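PDB 4ZV9: uncharacterized protein from Escherichia coli O157:H7, which is of unknown function but, as a dienelactone hydrolase family member with an alpha/beta-hydrolase fold, probably hydrolyses an ester or lactone substrate. Local coordinates for residues Y198-H211 and D219-W233. Numbering follows the deposited sequence.
Sequences YEAYIYPGVNHGFH and DKSAADLAWQRTLKW
With CG anti to the carbonyl carbon (chi1 -63° in both), Y201 and Y203 send their rings from one side of strand 198-203 to the helix starting at K220, where R229, extended from CG to NE, meets both. The R229 guanidinium lies flat on Y201, planes 14° apart, its CZ 3.7 Å from the ring centroid in a cation-pi contact; L225 CG covers the opposite face. Y203 OH lies in the guanidinium plane and accepts from R229 NH1 at 3.0 Å (N-H...O 157°). The Y203 and F210 rings pack on the small A222 and A226: Y203 OH is 3.4 Å from A226 CB, A222 CB comes within 3.6 Å of F210 CD1, and F210 CZ lies over one face of Y203. H211 CD2 faces A223 O at the edge of its ring and NE2 nears W227 CE3 obliquely, while ND1 bonds to Y57. E199 CD sits 3.6 Å from W233 CZ3, and E199 OE1 bonds to Y201 OH.

D219 N donates to F210 O at 2.9 Å. D219 is also the N-cap: its OD2 accepts from A222 N through the anti lone pair, while V206 CG1 packs against its CG.

This packs the C-terminal helix antiparallel to the strand and ties its start to the loop carrying H208, whose bond to D177 is consistent with the His-Asp pair of a Cys-Asp-His triad. T230 OG1 donates to A226 O, so it should accept from H172 NE2; a neutral H172 would then accept from Y203 OH at ND1, probably giving a one-way relay from R229 through Y203, H172 and T230 to A226 O.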
loop_
_atom_site.group_PDB
_atom_site.type_symbol
_atom_site.label_atom_id
_atom_site.label_comp_id
_atom_site.label_asym_id
_atom_site.label_seq_id
_atom_site.Cartn_x
_atom_site.Cartn_y
_atom_site.Cartn_z
ATOM N N TYR A 198 -0.700 -17.348 1.936
ATOM C CA TYR A 198 0.249 -16.371 1.426
ATOM C C TYR A 198 0.962 -16.888 0.190
ATOM O O TYR A 198 0.987 -18.088 -0.067
ATOM C CB TYR A 198 1.308 -16.033 2.487
ATOM C CG TYR A 198 2.371 -17.103 2.635
ATOM C CD1 TYR A 198 2.137 -18.241 3.397
ATOM C CD2 TYR A 198 3.595 -16.994 1.987
ATOM C CE1 TYR A 198 3.091 -19.233 3.513
ATOM C CE2 TYR A 198 4.566 -17.984 2.104
ATOM C CZ TYR A 198 4.305 -19.096 2.867
ATOM O OH TYR A 198 5.259 -20.084 2.986
ATOM N N GLU A 199 1.519 -15.957 -0.579
ATOM C CA GLU A 199 2.430 -16.284 -1.677
ATOM C C GLU A 199 3.537 -15.252 -1.581
ATOM O O GLU A 199 3.266 -14.075 -1.330
ATOM C CB GLU A 199 1.775 -16.219 -3.058
ATOM C CG GLU A 199 0.798 -17.344 -3.342
ATOM C CD GLU A 199 0.252 -17.316 -4.761
ATOM O OE1 GLU A 199 0.795 -16.585 -5.619
ATOM O OE2 GLU A 199 -0.724 -18.045 -5.027
ATOM N N ALA A 200 4.781 -15.696 -1.731
ATOM C CA ALA A 200 5.914 -14.782 -1.644
ATOM C C ALA A 200 6.817 -14.996 -2.829
ATOM O O ALA A 200 7.024 -16.124 -3.263
ATOM C CB ALA A 200 6.682 -14.990 -0.353
ATOM N N TYR A 201 7.328 -13.899 -3.368
ATOM C CA TYR A 201 8.198 -13.953 -4.526
ATOM C C TYR A 201 9.441 -13.129 -4.287
ATOM O O TYR A 201 9.366 -11.996 -3.794
ATOM C CB TYR A 201 7.469 -13.444 -5.769
ATOM C CG TYR A 201 6.293 -14.302 -6.128
ATOM C CD1 TYR A 201 6.466 -15.482 -6.860
ATOM C CD2 TYR A 201 5.012 -13.962 -5.713
ATOM C CE1 TYR A 201 5.384 -16.286 -7.179
ATOM C CE2 TYR A 201 3.922 -14.752 -6.035
ATOM C CZ TYR A 201 4.114 -15.914 -6.759
ATOM O OH TYR A 201 3.038 -16.706 -7.061
ATOM N N ILE A 202 10.584 -13.716 -4.620
ATOM C CA ILE A 202 11.857 -13.029 -4.528
ATOM C C ILE A 202 12.296 -12.775 -5.964
ATOM O O ILE A 202 12.499 -13.712 -6.723
ATOM C CB ILE A 202 12.892 -13.863 -3.757
ATOM C CG1 ILE A 202 12.384 -14.099 -2.338
ATOM C CG2 ILE A 202 14.231 -13.142 -3.708
ATOM C CD1 ILE A 202 13.158 -15.150 -1.574
ATOM N N TYR A 203 12.460 -11.503 -6.317
ATOM C CA TYR A 203 12.802 -11.108 -7.677
ATOM C C TYR A 203 14.323 -11.074 -7.812
ATOM O O TYR A 203 14.984 -10.316 -7.096
ATOM C CB TYR A 203 12.136 -9.756 -8.007
ATOM C CG TYR A 203 10.625 -9.880 -7.962
ATOM C CD1 TYR A 203 9.944 -9.859 -6.753
ATOM C CD2 TYR A 203 9.884 -10.093 -9.127
ATOM C CE1 TYR A 203 8.568 -10.018 -6.704
ATOM C CE2 TYR A 203 8.507 -10.250 -9.088
ATOM C CZ TYR A 203 7.852 -10.210 -7.875
ATOM O OH TYR A 203 6.480 -10.378 -7.816
ATOM N N PRO A 204 14.887 -11.919 -8.703
ATOM C CA PRO A 204 16.350 -11.986 -8.798
ATOM C C PRO A 204 17.018 -10.760 -9.408
ATOM O O PRO A 204 16.430 -10.063 -10.231
ATOM C CB PRO A 204 16.596 -13.214 -9.687
ATOM C CG PRO A 204 15.363 -13.350 -10.508
ATOM C CD PRO A 204 14.225 -12.803 -9.684
ATOM N N GLY A 205 18.224 -10.474 -8.931
ATOM C CA GLY A 205 19.058 -9.410 -9.478
ATOM C C GLY A 205 18.591 -7.976 -9.308
ATOM O O GLY A 205 19.147 -7.085 -9.941
ATOM N N VAL A 206 17.589 -7.737 -8.465
ATOM C CA VAL A 206 17.100 -6.378 -8.240
ATOM C C VAL A 206 17.149 -6.047 -6.761
ATOM O O VAL A 206 17.278 -6.931 -5.901
ATOM C CB VAL A 206 15.662 -6.159 -8.769
ATOM C CG1 VAL A 206 15.614 -6.380 -10.272
ATOM C CG2 VAL A 206 14.663 -7.070 -8.060
ATOM N N ASN A 207 17.005 -4.763 -6.471
ATOM C CA ASN A 207 17.049 -4.279 -5.112
ATOM C C ASN A 207 15.726 -3.655 -4.703
ATOM O O ASN A 207 14.794 -3.523 -5.485
ATOM C CB ASN A 207 18.170 -3.240 -4.997
ATOM C CG ASN A 207 18.943 -3.351 -3.693
ATOM O OD1 ASN A 207 18.390 -3.685 -2.636
ATOM N ND2 ASN A 207 20.247 -3.129 -3.777
ATOM N N HIS A 208 15.640 -3.303 -3.438
ATOM C CA HIS A 208 14.508 -2.585 -2.884
ATOM C C HIS A 208 14.187 -1.401 -3.770
ATOM O O HIS A 208 15.102 -0.783 -4.321
ATOM C CB HIS A 208 15.096 -2.086 -1.562
ATOM C CG HIS A 208 14.150 -1.458 -0.592
ATOM N ND1 HIS A 208 13.685 -2.100 0.544
ATOM C CD2 HIS A 208 13.704 -0.186 -0.511
ATOM C CE1 HIS A 208 12.930 -1.264 1.235
ATOM N NE2 HIS A 208 12.920 -0.101 0.610
ATOM N N GLY A 209 12.901 -1.089 -3.917
ATOM C CA GLY A 209 12.462 0.041 -4.729
ATOM C C GLY A 209 12.340 -0.269 -6.213
ATOM O O GLY A 209 12.172 0.651 -7.022
ATOM N N PHE A 210 12.381 -1.547 -6.598
ATOM C CA PHE A 210 12.376 -1.903 -8.037
ATOM C C PHE A 210 11.101 -1.527 -8.782
ATOM O O PHE A 210 11.123 -1.414 -10.002
ATOM C CB PHE A 210 12.742 -3.384 -8.306
ATOM C CG PHE A 210 11.727 -4.376 -7.819
ATOM C CD1 PHE A 210 10.553 -4.611 -8.529
ATOM C CD2 PHE A 210 11.961 -5.118 -6.674
ATOM C CE1 PHE A 210 9.619 -5.536 -8.084
ATOM C CE2 PHE A 210 11.038 -6.057 -6.233
ATOM C CZ PHE A 210 9.861 -6.262 -6.939
ATOM N N HIS A 211 10.002 -1.340 -8.063
ATOM C CA HIS A 211 8.757 -0.905 -8.687
ATOM C C HIS A 211 8.709 0.619 -8.868
ATOM O O HIS A 211 7.888 1.122 -9.647
ATOM C CB HIS A 211 7.571 -1.343 -7.840
ATOM C CG HIS A 211 6.247 -1.090 -8.487
ATOM N ND1 HIS A 211 5.487 0.026 -8.210
ATOM C CD2 HIS A 211 5.557 -1.798 -9.415
ATOM C CE1 HIS A 211 4.384 -0.007 -8.936
ATOM N NE2 HIS A 211 4.402 -1.104 -9.674
ATOM N N ASP A 219 13.297 -1.500 -11.972
ATOM C CA ASP A 219 13.526 -2.592 -12.921
ATOM C C ASP A 219 12.182 -2.921 -13.555
ATOM O O ASP A 219 11.303 -3.484 -12.897
ATOM C CB ASP A 219 14.096 -3.833 -12.254
ATOM C CG ASP A 219 14.410 -4.918 -13.261
ATOM O OD1 ASP A 219 15.506 -4.867 -13.845
ATOM O OD2 ASP A 219 13.574 -5.820 -13.477
ATOM N N LYS A 220 12.029 -2.586 -14.833
ATOM C CA LYS A 220 10.755 -2.765 -15.516
ATOM C C LYS A 220 10.217 -4.191 -15.474
ATOM O O LYS A 220 9.047 -4.403 -15.180
ATOM C CB LYS A 220 10.863 -2.302 -16.960
ATOM C CG LYS A 220 9.564 -2.422 -17.724
ATOM C CD LYS A 220 9.689 -1.752 -19.064
ATOM C CE LYS A 220 8.373 -1.810 -19.742
ATOM N NZ LYS A 220 8.060 -3.211 -20.000
ATOM N N SER A 221 11.071 -5.163 -15.764
ATOM C CA SER A 221 10.650 -6.558 -15.802
ATOM C C SER A 221 10.092 -7.038 -14.450
ATOM O O SER A 221 9.018 -7.644 -14.391
ATOM C CB SER A 221 11.825 -7.428 -16.251
ATOM O OG SER A 221 11.381 -8.744 -16.479
ATOM N N ALA A 222 10.810 -6.753 -13.368
ATOM C CA ALA A 222 10.361 -7.153 -12.042
ATOM C C ALA A 222 9.121 -6.353 -11.634
ATOM O O ALA A 222 8.182 -6.903 -11.067
ATOM C CB ALA A 222 11.477 -6.968 -11.027
ATOM N N ALA A 223 9.124 -5.057 -11.927
ATOM C CA ALA A 223 8.004 -4.173 -11.575
ATOM C C ALA A 223 6.713 -4.653 -12.213
ATOM O O ALA A 223 5.694 -4.799 -11.537
ATOM C CB ALA A 223 8.296 -2.744 -12.022
ATOM N N ASP A 224 6.767 -4.904 -13.521
ATOM C CA ASP A 224 5.596 -5.346 -14.280
ATOM C C ASP A 224 5.092 -6.696 -13.804
ATOM O O ASP A 224 3.886 -6.883 -13.667
ATOM C CB ASP A 224 5.889 -5.394 -15.786
ATOM C CG ASP A 224 6.048 -4.010 -16.401
ATOM O OD1 ASP A 224 5.756 -3.006 -15.733
ATOM O OD2 ASP A 224 6.452 -3.925 -17.571
ATOM N N LEU A 225 6.007 -7.632 -13.562
ATOM C CA LEU A 225 5.628 -8.967 -13.089
ATOM C C LEU A 225 4.984 -8.898 -11.710
ATOM O O LEU A 225 3.925 -9.483 -11.473
ATOM C CB LEU A 225 6.847 -9.885 -13.052
ATOM C CG LEU A 225 6.619 -11.330 -12.592
ATOM C CD1 LEU A 225 5.595 -12.060 -13.453
ATOM C CD2 LEU A 225 7.953 -12.073 -12.624
ATOM N N ALA A 226 5.600 -8.157 -10.799
ATOM C CA ALA A 226 5.024 -7.965 -9.462
ATOM C C ALA A 226 3.635 -7.316 -9.539
ATOM O O ALA A 226 2.712 -7.687 -8.787
ATOM C CB ALA A 226 5.946 -7.139 -8.594
ATOM N N TRP A 227 3.471 -6.350 -10.442
ATOM C CA TRP A 227 2.187 -5.678 -10.540
ATOM C C TRP A 227 1.114 -6.622 -11.091
ATOM O O TRP A 227 -0.016 -6.600 -10.626
ATOM C CB TRP A 227 2.270 -4.405 -11.372
ATOM C CG TRP A 227 1.053 -3.551 -11.215
ATOM C CD1 TRP A 227 0.127 -3.269 -12.164
ATOM C CD2 TRP A 227 0.618 -2.883 -10.015
ATOM N NE1 TRP A 227 -0.844 -2.435 -11.650
ATOM C CE2 TRP A 227 -0.564 -2.189 -10.331
ATOM C CE3 TRP A 227 1.126 -2.796 -8.717
ATOM C CZ2 TRP A 227 -1.262 -1.422 -9.389
ATOM C CZ3 TRP A 227 0.454 -2.027 -7.787
ATOM C CH2 TRP A 227 -0.731 -1.338 -8.129
ATOM N N GLN A 228 1.470 -7.427 -12.086
ATOM C CA GLN A 228 0.517 -8.381 -12.655
ATOM C C GLN A 228 0.048 -9.326 -11.581
ATOM O O GLN A 228 -1.142 -9.596 -11.474
ATOM C CB GLN A 228 1.163 -9.196 -13.765
ATOM C CG GLN A 228 0.253 -10.210 -14.464
ATOM C CD GLN A 228 0.994 -11.069 -15.484
ATOM O OE1 GLN A 228 2.198 -11.332 -15.360
ATOM N NE2 GLN A 228 0.271 -11.524 -16.497
ATOM N N ARG A 229 0.981 -9.821 -10.777
ATOM C CA ARG A 229 0.629 -10.696 -9.664
ATOM C C ARG A 229 -0.277 -9.991 -8.648
ATOM O O ARG A 229 -1.217 -10.589 -8.115
ATOM C CB ARG A 229 1.886 -11.225 -8.983
ATOM C CG ARG A 229 2.588 -12.299 -9.790
ATOM C CD ARG A 229 3.996 -12.512 -9.271
ATOM N NE ARG A 229 4.651 -13.645 -9.920
ATOM C CZ ARG A 229 5.957 -13.881 -9.884
ATOM N NH1 ARG A 229 6.787 -13.044 -9.261
ATOM N NH2 ARG A 229 6.443 -14.958 -10.494
ATOM N N THR A 230 0.007 -8.730 -8.391
ATOM C CA THR A 230 -0.806 -7.911 -7.479
ATOM C C THR A 230 -2.260 -7.743 -7.976
ATOM O O THR A 230 -3.205 -7.953 -7.224
ATOM C CB THR A 230 -0.142 -6.558 -7.262
ATOM O OG1 THR A 230 1.162 -6.760 -6.717
ATOM C CG2 THR A 230 -0.965 -5.680 -6.314
ATOM N N LEU A 231 -2.435 -7.442 -9.257
ATOM C CA LEU A 231 -3.778 -7.334 -9.838
ATOM C C LEU A 231 -4.554 -8.667 -9.793
ATOM O O LEU A 231 -5.759 -8.685 -9.529
ATOM C CB LEU A 231 -3.718 -6.812 -11.278
ATOM C CG LEU A 231 -3.133 -5.401 -11.456
ATOM C CD1 LEU A 231 -3.309 -4.941 -12.896
ATOM C CD2 LEU A 231 -3.767 -4.400 -10.504
ATOM N N LYS A 232 -3.870 -9.780 -10.023
ATOM C CA LYS A 232 -4.529 -11.084 -9.907
ATOM C C LYS A 232 -4.966 -11.356 -8.464
ATOM O O LYS A 232 -6.004 -11.979 -8.228
ATOM C CB LYS A 232 -3.614 -12.213 -10.389
ATOM C CG LYS A 232 -3.403 -12.160 -11.893
ATOM C CD LYS A 232 -2.637 -13.345 -12.466
ATOM C CE LYS A 232 -2.210 -13.020 -13.888
ATOM N NZ LYS A 232 -1.768 -14.235 -14.619
ATOM N N TRP A 233 -4.158 -10.922 -7.508
ATOM C CA TRP A 233 -4.459 -11.111 -6.096
ATOM C C TRP A 233 -5.711 -10.286 -5.763
ATOM O O TRP A 233 -6.644 -10.787 -5.119
ATOM C CB TRP A 233 -3.261 -10.668 -5.252
ATOM C CG TRP A 233 -3.193 -11.237 -3.864
ATOM C CD1 TRP A 233 -3.403 -10.572 -2.697
ATOM C CD2 TRP A 233 -2.815 -12.579 -3.504
ATOM N NE1 TRP A 233 -3.196 -11.422 -1.627
ATOM C CE2 TRP A 233 -2.839 -12.657 -2.096
ATOM C CE3 TRP A 233 -2.469 -13.720 -4.239
ATOM C CZ2 TRP A 233 -2.532 -13.836 -1.400
ATOM C CZ3 TRP A 233 -2.173 -14.892 -3.550
ATOM C CH2 TRP A 233 -2.204 -14.938 -2.144
#